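Local coordinates for uric acid degradation bifunctional protein PucL (Bacillus subtilis, PDB 6A4M) that probably oxidises urate to 5-hydroxyisourate, the urate oxidase part of a bifunctional protein also named for a decarboxylase activity in uric acid breakdown, at residues 30-35 with 218-223. Residues are numbered along the deposited sequence; the frame is centred on the assembly and turned at random.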
loop_
_atom_site.group_PDB
_atom_site.type_symbol
_atom_site.label_atom_id
_atom_site.label_comp_id
_atom_site.label_asym_id
_atom_site.label_seq_id
_atom_site.Cartn_x
_atom_site.Cartn_y
_atom_site.Cartn_z
ATOM N N ALA A 30 -4.135 10.647 -10.361
ATOM C CA ALA A 30 -5.185 11.666 -10.324
ATOM C C ALA A 30 -6.506 11.114 -9.772
ATOM O O ALA A 30 -7.571 11.691 -10.017
ATOM C CB ALA A 30 -5.391 12.238 -11.720
ATOM N N GLY A 31 -6.430 10.017 -9.014
ATOM C CA GLY A 31 -7.612 9.348 -8.469
ATOM C C GLY A 31 -7.734 7.910 -8.940
ATOM O O GLY A 31 -6.861 7.400 -9.649
ATOM N N ARG A 32 -8.829 7.269 -8.537
ATOM C CA ARG A 32 -9.132 5.882 -8.893
ATOM C C ARG A 32 -10.587 5.793 -9.344
ATOM O O ARG A 32 -11.485 6.248 -8.628
ATOM C CB ARG A 32 -8.942 4.953 -7.686
ATOM C CG ARG A 32 -7.536 4.887 -7.106
ATOM C CD ARG A 32 -7.541 4.191 -5.749
ATOM N NE ARG A 32 -6.266 4.323 -5.037
ATOM C CZ ARG A 32 -6.085 4.136 -3.724
ATOM N NH1 ARG A 32 -7.094 3.805 -2.918
ATOM N NH2 ARG A 32 -4.870 4.290 -3.204
ATOM N N ASP A 33 -10.822 5.206 -10.517
ATOM C CA ASP A 33 -12.190 4.948 -10.984
ATOM C C ASP A 33 -12.933 3.936 -10.100
ATOM O O ASP A 33 -14.156 4.007 -9.991
ATOM C CB ASP A 33 -12.194 4.479 -12.449
ATOM C CG ASP A 33 -11.892 5.610 -13.443
ATOM O OD1 ASP A 33 -11.941 6.804 -13.064
ATOM O OD2 ASP A 33 -11.615 5.299 -14.623
ATOM N N ASN A 34 -12.195 3.016 -9.470
ATOM C CA ASN A 34 -12.750 1.986 -8.580
ATOM C C ASN A 34 -13.833 1.125 -9.259
ATOM O O ASN A 34 -14.793 0.690 -8.618
ATOM C CB ASN A 34 -13.275 2.616 -7.267
ATOM C CG ASN A 34 -12.166 2.989 -6.288
ATOM O OD1 ASN A 34 -11.026 2.523 -6.387
ATOM N ND2 ASN A 34 -12.515 3.822 -5.306
ATOM N N THR A 35 -13.655 0.868 -10.555
ATOM C CA THR A 35 -14.597 0.060 -11.339
ATOM C C THR A 35 -14.641 -1.380 -10.838
ATOM O O THR A 35 -15.703 -1.994 -10.800
ATOM C CB THR A 35 -14.220 0.057 -12.831
ATOM O OG1 THR A 35 -14.112 1.404 -13.296
ATOM C CG2 THR A 35 -15.258 -0.682 -13.665
ATOM N N TYR A 218 -5.712 12.622 1.563
ATOM C CA TYR A 218 -5.399 11.199 1.439
ATOM C C TYR A 218 -4.031 10.999 0.788
ATOM O O TYR A 218 -3.708 11.665 -0.203
ATOM C CB TYR A 218 -6.463 10.508 0.589
ATOM C CG TYR A 218 -6.272 9.016 0.399
ATOM C CD1 TYR A 218 -6.471 8.128 1.457
ATOM C CD2 TYR A 218 -5.925 8.486 -0.848
ATOM C CE1 TYR A 218 -6.317 6.758 1.280
ATOM C CE2 TYR A 218 -5.771 7.118 -1.029
ATOM C CZ TYR A 218 -5.967 6.260 0.037
ATOM O OH TYR A 218 -5.823 4.904 -0.128
ATOM N N VAL A 219 -3.248 10.078 1.351
ATOM C CA VAL A 219 -1.966 9.664 0.779
ATOM C C VAL A 219 -2.172 8.333 0.058
ATOM O O VAL A 219 -2.358 7.295 0.696
ATOM C CB VAL A 219 -0.879 9.523 1.868
ATOM C CG1 VAL A 219 0.466 9.169 1.244
ATOM C CG2 VAL A 219 -0.782 10.811 2.682
ATOM N N ALA A 220 -2.152 8.374 -1.270
ATOM C CA ALA A 220 -2.324 7.175 -2.082
ATOM C C ALA A 220 -1.016 6.386 -2.160
ATOM O O ALA A 220 0.071 6.969 -2.227
ATOM C CB ALA A 220 -2.808 7.544 -3.478
ATOM N N ALA A 221 -1.133 5.060 -2.154
ATOM C CA ALA A 221 0.017 4.169 -2.316
ATOM C C ALA A 221 0.685 4.348 -3.684
ATOM O O ALA A 221 1.898 4.173 -3.807
ATOM C CB ALA A 221 -0.404 2.718 -2.114
ATOM N N GLU A 222 -0.110 4.709 -4.696
ATOM C CA GLU A 222 0.399 5.018 -6.040
ATOM C C GLU A 222 1.435 6.145 -6.010
ATOM O O GLU A 222 2.487 6.039 -6.636
ATOM C CB GLU A 222 -0.748 5.406 -6.989
ATOM C CG GLU A 222 -1.692 4.265 -7.373
ATOM C CD GLU A 222 -2.930 4.136 -6.488
ATOM O OE1 GLU A 222 -2.902 4.570 -5.310
ATOM O OE2 GLU A 222 -3.938 3.574 -6.975
ATOM N N GLN A 223 1.132 7.212 -5.274
ATOM C CA GLN A 223 2.030 8.370 -5.158
ATOM C C GLN A 223 3.296 8.057 -4.348
ATOM O O GLN A 223 4.391 8.486 -4.725
ATOM C CB GLN A 223 1.293 9.568 -4.552
ATOM C CG GLN A 223 0.184 10.117 -5.444
ATOM C CD GLN A 223 -0.713 11.121 -4.738
ATOM O OE1 GLN A 223 -1.189 10.874 -3.626
ATOM N NE2 GLN A 223 -0.956 12.261 -5.386
#
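Arg32 grips Glu222 side-on, a two-nitrogen salt bridge that ties the loop between strands 3-13 and 36-45 to the start of helix 221-233 in this uricase, a T-fold enzyme. NH2 gives the straighter bond, 2.9 Å to Glu222 OE1 with an N-H...O angle of 160°, and meets the syn lone pair of that oxygen. NE reaches Glu222 OE2 at 3.1 Å in a more bent bond, and the two flat groups lie 30° apart. On its far end the guanidinium holds one more acceptor: NH1 and NH2 both hydrogen-bond to Tyr218 OH, each 3.3 Å away, which is tilted out of the guanidinium plane. That ring stands almost perpendicular to the guanidinium, and its hydroxyl is also hydrogen-bonded to Glu85. Replacing Arg32 by an alanine would probably leave the Glu222 carboxylate without its counter-charge and free to turn. Behind this shell, Ala220 occupies the N-cap position, right before helix 221-233, and Phe29 packs on Glu222, while the backbone of Arg32 is hydrogen-bonded to that of Leu18. The arginine chain runs extended from CG to NE, whereas Glu222 bends at chi2 (93°), bringing OE2 to 3.8 Å from Arg32 CG.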